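PDB 1VQZ: lipoate-protein ligase, putative from Streptococcus pneumoniae, which is a putative member of the lipoate-protein ligase family, pairing a lipoyl protein ligase A/B catalytic domain with a bacterial lipoate protein ligase C-terminal domain. Local coordinates for residues E30-A33 / F34-L38; T243-T247 / W248-Y252; G329-R332 / E333-A336. All blocks are in the same frame, centred on the assembly; numbering follows the deposited sequence.

Contact 1: residues E30-A33 / F34-L38; sequences EEYA and FKHLL. With EDO (1,2-ethanediol), chain N; EDO (1,2-ethanediol), chain L.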
ATOM      1  N   GLU A  30       1.274 -11.202   6.195  1.00 28.05           N
ATOM      2  CA  GLU A  30       0.043 -10.498   5.811  1.00 31.08           C
ATOM      3  C   GLU A  30      -0.471 -11.023   4.479  1.00 31.69           C
ATOM      4  O   GLU A  30      -1.688 -11.272   4.322  1.00 33.45           O
ATOM      5  CB  GLU A  30       0.273  -8.973   5.746  1.00 28.84           C
ATOM      6  CG  GLU A  30      -0.977  -8.151   5.405  1.00 26.38           C
ATOM      7  CD  GLU A  30      -0.645  -6.716   5.116  1.00 31.38           C
ATOM      8  OE1 GLU A  30       0.256  -6.495   4.291  1.00 35.84           O
ATOM      9  OE2 GLU A  30      -1.280  -5.814   5.723  1.00 35.30           O
ATOM     10  N   GLU A  31       0.431 -11.197   3.511  1.00 30.07           N
ATOM     11  CA  GLU A  31       0.015 -11.739   2.222  1.00 29.59           C
ATOM     12  C   GLU A  31      -0.556 -13.158   2.336  1.00 28.96           C
ATOM     13  O   GLU A  31      -1.530 -13.555   1.616  1.00 30.35           O
ATOM     14  CB  GLU A  31       1.188 -11.757   1.231  1.00 31.68           C
ATOM     15  CG  GLU A  31       0.736 -12.085  -0.185  1.00 30.51           C
ATOM     16  CD  GLU A  31       1.881 -12.189  -1.187  1.00 29.20           C
ATOM     17  OE1 GLU A  31       2.886 -12.899  -0.945  1.00 37.29           O
ATOM     18  OE2 GLU A  31       1.741 -11.581  -2.237  1.00 33.99           O
ATOM     19  N   TYR A  32       0.064 -13.947   3.209  1.00 28.78           N
ATOM     20  CA  TYR A  32      -0.403 -15.304   3.467  1.00 28.55           C
ATOM     21  C   TYR A  32      -1.845 -15.322   4.015  1.00 26.98           C
ATOM     22  O   TYR A  32      -2.682 -16.090   3.567  1.00 27.03           O
ATOM     23  CB  TYR A  32       0.539 -16.021   4.417  1.00 30.13           C
ATOM     24  CG  TYR A  32       0.290 -17.504   4.436  1.00 31.78           C
ATOM     25  CD1 TYR A  32       0.802 -18.328   3.432  1.00 30.08           C
ATOM     26  CD2 TYR A  32      -0.450 -18.087   5.450  1.00 31.28           C
ATOM     27  CE1 TYR A  32       0.557 -19.714   3.406  1.00 33.98           C
ATOM     28  CE2 TYR A  32      -0.698 -19.491   5.456  1.00 36.51           C
ATOM     29  CZ  TYR A  32      -0.186 -20.297   4.420  1.00 28.19           C
ATOM     30  OH  TYR A  32      -0.418 -21.646   4.431  1.00 35.49           O
ATOM     31  N   ALA A  33      -2.144 -14.445   4.973  1.00 26.95           N
ATOM     32  CA  ALA A  33      -3.485 -14.315   5.456  1.00 25.90           C
ATOM     33  C   ALA A  33      -4.438 -13.878   4.324  1.00 27.12           C
ATOM     34  O   ALA A  33      -5.501 -14.484   4.133  1.00 28.59           O
ATOM     35  CB  ALA A  33      -3.516 -13.356   6.667  1.00 28.50           C
ATOM     36  N   PHE A  34      -4.055 -12.847   3.555  1.00 27.73           N
ATOM     37  CA  PHE A  34      -4.888 -12.324   2.471  1.00 25.77           C
ATOM     38  C   PHE A  34      -5.171 -13.393   1.419  1.00 27.64           C
ATOM     39  O   PHE A  34      -6.340 -13.661   1.054  1.00 26.25           O
ATOM     40  CB  PHE A  34      -4.137 -11.174   1.832  1.00 26.95           C
ATOM     41  CG  PHE A  34      -4.878 -10.447   0.732  1.00 29.22           C
ATOM     42  CD1 PHE A  34      -6.284 -10.335   0.729  1.00 26.54           C
ATOM     43  CD2 PHE A  34      -4.140  -9.750  -0.246  1.00 32.98           C
ATOM     44  CE1 PHE A  34      -6.952  -9.582  -0.266  1.00 25.57           C
ATOM     45  CE2 PHE A  34      -4.793  -9.010  -1.232  1.00 33.69           C
ATOM     46  CZ  PHE A  34      -6.207  -8.936  -1.240  1.00 25.44           C
ATOM     47  N   LYS A  35      -4.119 -14.069   0.964  1.00 26.45           N
ATOM     48  CA  LYS A  35      -4.223 -14.964  -0.226  1.00 27.75           C
ATOM     49  C   LYS A  35      -4.366 -16.461   0.031  1.00 26.60           C
ATOM     50  O   LYS A  35      -4.856 -17.198  -0.804  1.00 26.10           O
ATOM     51  CB  LYS A  35      -3.032 -14.716  -1.159  1.00 27.57           C
ATOM     52  CG  LYS A  35      -2.965 -13.316  -1.672  1.00 30.55           C
ATOM     53  CD  LYS A  35      -1.757 -13.111  -2.600  1.00 32.55           C
ATOM     54  CE  LYS A  35      -1.750 -11.682  -3.196  1.00 39.04           C
ATOM     55  NZ  LYS A  35      -0.468 -11.405  -4.000  1.00 32.84           N
ATOM     56  N   HIS A  36      -3.975 -16.886   1.206  1.00 28.55           N
ATOM     57  CA  HIS A  36      -3.857 -18.316   1.518  1.00 27.71           C
ATOM     58  C   HIS A  36      -4.814 -18.827   2.590  1.00 24.86           C
ATOM     59  O   HIS A  36      -5.080 -20.007   2.608  1.00 27.89           O
ATOM     60  CB  HIS A  36      -2.425 -18.619   1.974  1.00 26.93           C
ATOM     61  CG  HIS A  36      -1.418 -18.548   0.879  1.00 33.21           C
ATOM     62  ND1 HIS A  36      -0.931 -19.671   0.249  1.00 33.82           N
ATOM     63  CD2 HIS A  36      -0.775 -17.490   0.326  1.00 37.52           C
ATOM     64  CE1 HIS A  36      -0.043 -19.303  -0.658  1.00 42.74           C
ATOM     65  NE2 HIS A  36       0.077 -17.989  -0.626  1.00 32.81           N
ATOM     66  N   LEU A  37      -5.311 -17.967   3.485  1.00 26.72           N
ATOM     67  CA  LEU A  37      -6.259 -18.405   4.521  1.00 28.38           C
ATOM     68  C   LEU A  37      -7.701 -18.210   4.048  1.00 28.78           C
ATOM     69  O   LEU A  37      -8.524 -17.534   4.694  1.00 27.71           O
ATOM     70  CB  LEU A  37      -6.050 -17.704   5.876  1.00 30.50           C
ATOM     71  CG  LEU A  37      -4.707 -17.920   6.615  1.00 30.56           C
ATOM     72  CD1 LEU A  37      -4.766 -17.253   7.960  1.00 34.63           C
ATOM     73  CD2 LEU A  37      -4.354 -19.373   6.798  1.00 31.61           C
ATOM     74  N   LEU A  38      -7.997 -18.874   2.942  1.00 29.23           N
ATOM     75  CA  LEU A  38      -9.272 -18.746   2.224  1.00 31.14           C
ATOM     76  C   LEU A  38     -10.501 -19.397   2.911  1.00 30.94           C
ATOM     77  O   LEU A  38     -11.626 -19.155   2.496  1.00 32.11           O
ATOM     78  CB  LEU A  38      -9.110 -19.328   0.803  1.00 33.43           C
ATOM     79  CG  LEU A  38      -8.020 -18.616   0.002  1.00 35.74           C
ATOM     80  CD1 LEU A  38      -7.936 -19.153  -1.432  1.00 36.22           C
ATOM     81  CD2 LEU A  38      -8.258 -17.082   0.014  1.00 34.04           C
TER
HETATM   82  C1  EDO N 412       1.785 -16.556  -2.684  1.00 47.95           C
HETATM   83  O1  EDO N 412       0.638 -15.795  -2.323  1.00 44.79           O
HETATM   84  C2  EDO N 412       2.994 -15.808  -2.150  1.00 47.72           C
HETATM   85  O2  EDO N 412       3.285 -14.662  -2.945  1.00 32.47           O
HETATM   86  C1  EDO L 410       3.007  -2.612   4.301  1.00 33.27           C
HETATM   87  O1  EDO L 410       2.608  -1.367   4.827  1.00 22.97           O
HETATM   88  C2  EDO L 410       1.724  -3.385   4.111  1.00 33.45           C
HETATM   89  O2  EDO L 410       2.000  -4.754   3.912  1.00 27.87           O
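Tyr32 and His36, one turn apart near the C-terminal end of helix 23-36, overlap as an offset stack. This helix connects the parallel strands 13-17 and 42-47 in a beta-alpha-beta unit. The ring planes lie within 12° of each other and the centroids are 4.5 Å apart. The evidence for the offset is that His36 CB, not the centre of the imidazole, sits over the middle of the tyrosine ring: CB to the Tyr32 centroid is 3.5 Å, a CH-pi contact. Tyr32 CG stands anti to the backbone N (chi1 -166°), which brings one face of the phenol ring against His36. Leu37 CD2 completes the apolar group, meeting Tyr32 CE2 at 3.9 Å, while Tyr32 OH is hydrogen-bonded to Glu236 OE1 of helix 231-245.

The charged pair is Glu31 and Lys35. Both chains are extended and cross at an angle, with Lys35 CD passing Glu31 CG at 3.6 Å before NZ reaches OE2 at 2.8 Å in a salt bridge. NZ takes the anti side of that oxygen and stands 34° out of the carboxylate plane. A 1,2-ethanediol joins the two groups of side chains, giving one hydroxyl to Glu31 OE1 and the other to His36 NE2.

In the backbone, Phe34 N and Lys35 N make regular helical bonds to Glu30 O and Glu31 O. Tyr32 O takes His36 N at 2.8 Å and, weakly, Leu37 N, and an inverse gamma turn is centred on Leu37.

Lys244 also pairs with Glu31 OE2, so two ammonium groups share this oxygen, an arrangement that would be expected to stabilise the ionised carboxylate.

Contact 2: residues T243-T247 / W248-Y252; sequences TKFGT and WDWNY. With EDO (1,2-ethanediol), chain G; EDO (1,2-ethanediol), chain I; EDO (1,2-ethanediol), chain H; EDO (1,2-ethanediol), chain Q.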
ATOM      1  N   THR A 243      11.478 -15.979  -1.173  1.00 34.04           N
ATOM      2  CA  THR A 243      11.310 -15.876  -2.589  1.00 34.19           C
ATOM      3  C   THR A 243      10.654 -14.591  -3.070  1.00 34.07           C
ATOM      4  O   THR A 243      10.686 -14.312  -4.261  1.00 30.69           O
ATOM      5  CB  THR A 243      10.500 -17.054  -3.152  1.00 35.83           C
ATOM      6  OG1 THR A 243       9.153 -16.961  -2.700  1.00 34.95           O
ATOM      7  CG2 THR A 243      11.144 -18.397  -2.755  1.00 35.35           C
ATOM      8  N   LYS A 244      10.108 -13.788  -2.163  1.00 34.06           N
ATOM      9  CA  LYS A 244       9.488 -12.519  -2.544  1.00 33.00           C
ATOM     10  C   LYS A 244      10.010 -11.294  -1.767  1.00 34.02           C
ATOM     11  O   LYS A 244      10.969 -10.620  -2.204  1.00 31.47           O
ATOM     12  CB  LYS A 244       7.946 -12.675  -2.503  1.00 28.13           C
ATOM     13  CG  LYS A 244       7.148 -11.505  -3.113  1.00 34.12           C
ATOM     14  CD  LYS A 244       5.692 -11.886  -3.347  1.00 31.18           C
ATOM     15  CE  LYS A 244       4.905 -10.740  -3.893  1.00 33.20           C
ATOM     16  NZ  LYS A 244       3.518 -11.067  -4.278  1.00 29.09           N
ATOM     17  N   PHE A 245       9.450 -11.048  -0.585  1.00 32.35           N
ATOM     18  CA  PHE A 245       9.690  -9.821   0.157  1.00 31.68           C
ATOM     19  C   PHE A 245      11.136  -9.620   0.641  1.00 31.89           C
ATOM     20  O   PHE A 245      11.541  -8.506   0.936  1.00 33.23           O
ATOM     21  CB  PHE A 245       8.637  -9.727   1.298  1.00 34.30           C
ATOM     22  CG  PHE A 245       7.200  -9.727   0.781  1.00 34.44           C
ATOM     23  CD1 PHE A 245       6.698  -8.618   0.128  1.00 33.13           C
ATOM     24  CD2 PHE A 245       6.401 -10.862   0.857  1.00 28.89           C
ATOM     25  CE1 PHE A 245       5.435  -8.643  -0.399  1.00 31.31           C
ATOM     26  CE2 PHE A 245       5.153 -10.877   0.343  1.00 33.76           C
ATOM     27  CZ  PHE A 245       4.651  -9.760  -0.284  1.00 31.39           C
ATOM     28  N   GLY A 246      11.896 -10.715   0.726  1.00 28.48           N
ATOM     29  CA  GLY A 246      13.345 -10.690   0.988  1.00 28.75           C
ATOM     30  C   GLY A 246      14.267 -10.631  -0.212  1.00 30.32           C
ATOM     31  O   GLY A 246      15.480 -10.727  -0.046  1.00 33.58           O
ATOM     32  N   THR A 247      13.721 -10.495  -1.421  1.00 30.05           N
ATOM     33  CA  THR A 247      14.537 -10.533  -2.630  1.00 34.36           C
ATOM     34  C   THR A 247      14.660  -9.173  -3.337  1.00 31.40           C
ATOM     35  O   THR A 247      13.710  -8.419  -3.385  1.00 31.94           O
ATOM     36  CB  THR A 247      14.030 -11.556  -3.687  1.00 36.09           C
ATOM     37  OG1 THR A 247      12.722 -11.182  -4.166  1.00 31.92           O
ATOM     38  CG2 THR A 247      13.993 -12.946  -3.097  1.00 38.14           C
ATOM     39  N   TRP A 248      15.831  -8.942  -3.941  1.00 29.29           N
ATOM     40  CA  TRP A 248      16.025  -7.832  -4.866  1.00 30.22           C
ATOM     41  C   TRP A 248      15.037  -7.868  -6.083  1.00 30.15           C
ATOM     42  O   TRP A 248      14.552  -6.816  -6.523  1.00 27.05           O
ATOM     43  CB  TRP A 248      17.484  -7.789  -5.328  1.00 30.86           C
ATOM     44  CG  TRP A 248      17.824  -6.531  -6.071  1.00 37.32           C
ATOM     45  CD1 TRP A 248      18.301  -5.325  -5.554  1.00 30.28           C
ATOM     46  CD2 TRP A 248      17.692  -6.340  -7.464  1.00 31.90           C
ATOM     47  NE1 TRP A 248      18.470  -4.410  -6.567  1.00 38.62           N
ATOM     48  CE2 TRP A 248      18.093  -5.001  -7.751  1.00 33.03           C
ATOM     49  CE3 TRP A 248      17.275  -7.164  -8.509  1.00 33.65           C
ATOM     50  CZ2 TRP A 248      18.085  -4.491  -9.026  1.00 40.56           C
ATOM     51  CZ3 TRP A 248      17.265  -6.638  -9.786  1.00 40.07           C
ATOM     52  CH2 TRP A 248      17.660  -5.322 -10.037  1.00 36.38           C
ATOM     53  N   ASP A 249      14.759  -9.056  -6.634  1.00 29.37           N
ATOM     54  CA  ASP A 249      13.974  -9.147  -7.852  1.00 30.09           C
ATOM     55  C   ASP A 249      12.554  -8.588  -7.629  1.00 31.39           C
ATOM     56  O   ASP A 249      11.941  -8.004  -8.542  1.00 29.29           O
ATOM     57  CB  ASP A 249      13.814 -10.603  -8.322  1.00 29.45           C
ATOM     58  CG  ASP A 249      15.099 -11.225  -8.880  1.00 37.33           C
ATOM     59  OD1 ASP A 249      16.028 -10.517  -9.295  1.00 37.12           O
ATOM     60  OD2 ASP A 249      15.145 -12.469  -8.929  1.00 49.35           O
ATOM     61  N   TRP A 250      12.038  -8.813  -6.426  1.00 31.30           N
ATOM     62  CA  TRP A 250      10.746  -8.296  -6.061  1.00 30.21           C
ATOM     63  C   TRP A 250      10.821  -6.826  -5.620  1.00 30.04           C
ATOM     64  O   TRP A 250      10.019  -6.005  -6.051  1.00 28.66           O
ATOM     65  CB  TRP A 250      10.095  -9.152  -4.959  1.00 28.11           C
ATOM     66  CG  TRP A 250       8.895  -8.485  -4.377  1.00 29.41           C
ATOM     67  CD1 TRP A 250       8.799  -7.904  -3.116  1.00 33.06           C
ATOM     68  CD2 TRP A 250       7.638  -8.261  -5.015  1.00 29.11           C
ATOM     69  NE1 TRP A 250       7.553  -7.323  -2.961  1.00 31.40           N
ATOM     70  CE2 TRP A 250       6.822  -7.524  -4.098  1.00 31.14           C
ATOM     71  CE3 TRP A 250       7.109  -8.579  -6.280  1.00 34.30           C
ATOM     72  CZ2 TRP A 250       5.542  -7.132  -4.399  1.00 28.75           C
ATOM     73  CZ3 TRP A 250       5.792  -8.163  -6.582  1.00 35.27           C
ATOM     74  CH2 TRP A 250       5.024  -7.465  -5.620  1.00 34.97           C
ATOM     75  N   ASN A 251      11.736  -6.503  -4.717  1.00 30.93           N
ATOM     76  CA  ASN A 251      11.712  -5.159  -4.072  1.00 31.90           C
ATOM     77  C   ASN A 251      12.151  -4.052  -5.037  1.00 31.30           C
ATOM     78  O   ASN A 251      11.608  -2.933  -5.005  1.00 32.69           O
ATOM     79  CB  ASN A 251      12.592  -5.154  -2.808  1.00 31.06           C
ATOM     80  CG  ASN A 251      12.051  -6.013  -1.712  1.00 31.87           C
ATOM     81  OD1 ASN A 251      10.861  -6.034  -1.492  1.00 28.92           O
ATOM     82  ND2 ASN A 251      12.923  -6.682  -0.974  1.00 29.08           N
ATOM     83  N   TYR A 252      13.138  -4.391  -5.864  1.00 30.88           N
ATOM     84  CA  TYR A 252      13.656  -3.513  -6.921  1.00 28.35           C
ATOM     85  C   TYR A 252      13.212  -4.094  -8.253  1.00 32.25           C
ATOM     86  O   TYR A 252      12.117  -3.796  -8.723  1.00 33.94           O
ATOM     87  CB  TYR A 252      15.180  -3.427  -6.804  1.00 29.17           C
ATOM     88  CG  TYR A 252      15.623  -2.635  -5.590  1.00 32.00           C
ATOM     89  CD1 TYR A 252      15.693  -3.225  -4.331  1.00 30.99           C
ATOM     90  CD2 TYR A 252      15.970  -1.296  -5.699  1.00 26.59           C
ATOM     91  CE1 TYR A 252      16.121  -2.482  -3.188  1.00 32.86           C
ATOM     92  CE2 TYR A 252      16.396  -0.546  -4.589  1.00 32.79           C
ATOM     93  CZ  TYR A 252      16.442  -1.137  -3.336  1.00 30.06           C
ATOM     94  OH  TYR A 252      16.850  -0.390  -2.252  1.00 34.97           O
TER
HETATM   95  C1  EDO G 405      16.722 -12.569  -5.838  1.00 42.54           C
HETATM   96  O1  EDO G 405      16.541 -11.221  -6.272  1.00 31.40           O
HETATM   97  C2  EDO G 405      17.348 -12.512  -4.479  1.00 38.05           C
HETATM   98  O2  EDO G 405      17.481 -11.114  -4.218  1.00 30.94           O
HETATM   99  C1  EDO I 407       9.340  -5.539  -9.665  1.00 43.55           C
HETATM  100  O1  EDO I 407       9.080  -5.465 -11.097  1.00 42.69           O
HETATM  101  C2  EDO I 407       8.482  -6.629  -9.018  0.50 37.31           C
HETATM  102  O2  EDO I 407       8.801  -7.952  -9.520  0.50 38.25           O
HETATM  103  C1  EDO H 406       3.317 -14.397  -6.253  1.00 58.92           C
HETATM  104  O1  EDO H 406       2.894 -13.474  -5.242  1.00 53.20           O
HETATM  105  C2  EDO H 406       4.410 -13.761  -7.097  1.00 57.18           C
HETATM  106  O2  EDO H 406       4.657 -12.403  -6.707  1.00 49.83           O
HETATM  107  C1  EDO Q 415      20.717   0.697  -4.697  0.50 33.38           C
HETATM  108  O1  EDO Q 415      20.599  -0.312  -5.691  0.50 31.25           O
HETATM  109  C2  EDO Q 415      19.475   1.516  -4.351  1.00 42.35           C
HETATM  110  O2  EDO Q 415      19.176   1.438  -2.928  1.00 46.80           O
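Lys244 lies against the indole of Trp250 where helix 231-245 ends and, after a short link, the one-turn helix 248-251 begins with Thr247 as its N-cap. From CB the lysine runs out fully extended, its CG turned anti to the backbone N (chi1 -170°). CG meets the indole first, 3.7 Å from Trp250 CG. CD lies by a 1,2-ethanediol (chain H), 3.6 Å from its O2. CE then settles over the six-membered ring, 3.5 Å from its centroid and only 5° off the normal, a CH-pi contact. NZ stays above the same face at 4.4 Å from that centroid, a cation-pi contact, and is hydrogen-bonded to both hydroxyls of the same diol. Phe245 CD1 approaches Trp250 NE1 at 3.5 Å, the two ring planes being steeply inclined at 80°.

The link itself is tied by polar bonds. Thr247 OG1 donates to Lys244 O, in the carbonyl plane and on a lone pair, while accepting a weak capping bond from Trp250 N; Lys244 O also receives Thr247 N. Asn251 ND2 closes the turn from the far end of the short helix, reaching Phe245 O at 3.0 Å from above the carbonyl plane, with that oxygen almost within the asparagine amide plane.

Contact 3: residues G329-R332 / E333-A336; sequences GISR and EEIA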
ATOM      1  N   GLY A 329      -7.922   8.808  -9.906  1.00 30.69           N
ATOM      2  CA  GLY A 329      -7.780  10.226 -10.195  1.00 32.11           C
ATOM      3  C   GLY A 329      -7.078  10.619 -11.471  1.00 32.94           C
ATOM      4  O   GLY A 329      -6.830  11.813 -11.715  1.00 36.25           O
ATOM      5  N   ILE A 330      -6.765   9.641 -12.303  1.00 32.92           N
ATOM      6  CA  ILE A 330      -6.111   9.885 -13.592  1.00 32.35           C
ATOM      7  C   ILE A 330      -6.963   9.300 -14.700  1.00 31.35           C
ATOM      8  O   ILE A 330      -7.422   8.159 -14.595  1.00 31.63           O
ATOM      9  CB  ILE A 330      -4.683   9.272 -13.617  1.00 31.67           C
ATOM     10  CG1 ILE A 330      -3.926   9.649 -12.341  1.00 37.22           C
ATOM     11  CG2 ILE A 330      -3.898   9.744 -14.892  1.00 37.36           C
ATOM     12  CD1 ILE A 330      -2.517   9.032 -12.246  1.00 30.45           C
ATOM     13  N   SER A 331      -7.171  10.099 -15.747  1.00 33.94           N
ATOM     14  CA  SER A 331      -8.081   9.766 -16.847  1.00 32.61           C
ATOM     15  C   SER A 331      -7.444   8.866 -17.886  1.00 33.44           C
ATOM     16  O   SER A 331      -6.192   8.739 -17.959  1.00 29.12           O
ATOM     17  CB  SER A 331      -8.629  11.039 -17.509  1.00 31.97           C
ATOM     18  OG  SER A 331      -7.692  11.700 -18.338  1.00 33.92           O
ATOM     19  N   ARG A 332      -8.307   8.264 -18.712  1.00 33.28           N
ATOM     20  CA  ARG A 332      -7.850   7.450 -19.851  1.00 34.78           C
ATOM     21  C   ARG A 332      -7.039   8.271 -20.844  1.00 34.17           C
ATOM     22  O   ARG A 332      -6.044   7.798 -21.387  1.00 36.22           O
ATOM     23  CB  ARG A 332      -9.030   6.809 -20.582  1.00 35.35           C
ATOM     24  CG  ARG A 332      -9.725   5.721 -19.783  1.00 33.83           C
ATOM     25  CD  ARG A 332     -11.034   5.263 -20.454  1.00 34.81           C
ATOM     26  NE  ARG A 332     -11.686   4.238 -19.644  1.00 28.86           N
ATOM     27  CZ  ARG A 332     -12.460   4.504 -18.595  1.00 32.59           C
ATOM     28  NH1 ARG A 332     -12.737   5.769 -18.284  1.00 25.23           N
ATOM     29  NH2 ARG A 332     -13.000   3.516 -17.890  1.00 35.73           N
ATOM     30  N   GLU A 333      -7.485   9.504 -21.057  1.00 34.34           N
ATOM     31  CA  GLU A 333      -6.804  10.456 -21.928  1.00 33.03           C
ATOM     32  C   GLU A 333      -5.410  10.754 -21.389  1.00 30.92           C
ATOM     33  O   GLU A 333      -4.452  10.848 -22.150  1.00 29.89           O
ATOM     34  CB  GLU A 333      -7.591  11.755 -22.066  1.00 31.27           C
ATOM     35  CG  GLU A 333      -8.853  11.653 -22.867  1.00 32.00           C
ATOM     36  CD  GLU A 333     -10.012  11.024 -22.122  1.00 31.33           C
ATOM     37  OE1 GLU A 333      -9.934  10.768 -20.906  1.00 34.02           O
ATOM     38  OE2 GLU A 333     -11.023  10.804 -22.785  1.00 39.14           O
ATOM     39  N   GLU A 334      -5.322  10.922 -20.087  1.00 30.95           N
ATOM     40  CA  GLU A 334      -4.048  11.166 -19.442  1.00 32.24           C
ATOM     41  C   GLU A 334      -3.142   9.933 -19.535  1.00 32.11           C
ATOM     42  O   GLU A 334      -1.970  10.072 -19.808  1.00 34.46           O
ATOM     43  CB  GLU A 334      -4.263  11.614 -17.982  1.00 29.21           C
ATOM     44  CG  GLU A 334      -4.745  13.059 -17.839  1.00 34.39           C
ATOM     45  CD  GLU A 334      -5.199  13.448 -16.426  1.00 35.81           C
ATOM     46  OE1 GLU A 334      -5.870  12.658 -15.707  1.00 33.94           O
ATOM     47  OE2 GLU A 334      -4.920  14.596 -16.042  1.00 35.64           O
ATOM     48  N   ILE A 335      -3.658   8.737 -19.256  1.00 32.25           N
ATOM     49  CA  ILE A 335      -2.853   7.525 -19.386  1.00 29.45           C
ATOM     50  C   ILE A 335      -2.388   7.294 -20.822  1.00 30.78           C
ATOM     51  O   ILE A 335      -1.197   6.990 -21.037  1.00 34.61           O
ATOM     52  CB  ILE A 335      -3.592   6.257 -18.829  1.00 31.44           C
ATOM     53  CG1 ILE A 335      -3.795   6.399 -17.332  1.00 33.18           C
ATOM     54  CG2 ILE A 335      -2.803   4.986 -19.097  1.00 29.69           C
ATOM     55  CD1 ILE A 335      -2.504   6.581 -16.567  1.00 30.19           C
ATOM     56  N   ALA A 336      -3.282   7.492 -21.808  1.00 32.00           N
ATOM     57  CA  ALA A 336      -2.886   7.418 -23.223  1.00 31.69           C
ATOM     58  C   ALA A 336      -1.704   8.329 -23.525  1.00 30.74           C
ATOM     59  O   ALA A 336      -0.771   7.955 -24.262  1.00 30.26           O
ATOM     60  CB  ALA A 336      -4.030   7.776 -24.132  1.00 34.41           C
TER
HETATM   61  O   HOH W   1      -7.724  13.430 -14.152  1.00 36.18           O
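A capping box opens helix 332-339, the last helix of the chain, with Ser331 as N-cap and Glu334 three residues on. Two reciprocal bonds define it. Glu334 N donates to Ser331 OG at 3.0 Å, and Ser331 N donates to Glu334 OE1 at 2.9 Å, the latter almost straight at 174° and directed at the anti lone pair of the carboxylate oxygen. The serine hydroxyl is set for this by chi1 of 75°, which places OG between the backbone N and the carbonyl carbon and brings it within reach of Glu334 N. Glu334 meets it with an extended chain whose CG passes 3.3 Å from Ser331 OG. A water donates both to Glu334 OE1 and to Gly329 O, extending the polar network back into the loop.

The apolar side of the same turn is carried by Ile330 and Ile335. Ile330 CG2 lies 3.8 Å from Ile335 CD1 and also touches Glu334 CB at 3.6 Å, so this one methyl meets both a box residue and the residue after it. Behind them the helix settles into regular bonding, with Ile335 N on Ser331 O and Ala336 N on Arg332 O. Arg332 reaches across to hydrogen-bond the carbonyls of Leu318 (through NE) and Ile321 (through NH2), linking the cap to the end of helix 311-318. Reciprocal side-chain to backbone bonds, joined by apolar contact between the residue before the N-cap and the fourth residue after it, are typical of a capping box with a hydrophobic staple.

In the fold
The three contacts follow one another along the chain: contact 1 late in helix 23-36 of the beta-alpha-beta unit with strands 13-17 and 42-47, contact 2 between helices 231-245 and 248-251, contact 3 at the start of helix 332-339. Contacts 1 and 2 have centres 18 Å apart yet touch, because helix 231-245 packs on helix 23-36: besides the salt bridge between them, Glu31 OE1 packs on Phe245 CE2 at 3.3 Å. Residues far apart in sequence thus join helix 23-36 to helix 231-245. Contact 3 lies on a different part of the molecule, beside strand 260-266 and helix 311-318, its nearest atoms about 20 Å from contact 1 and about 19 Å from contact 2.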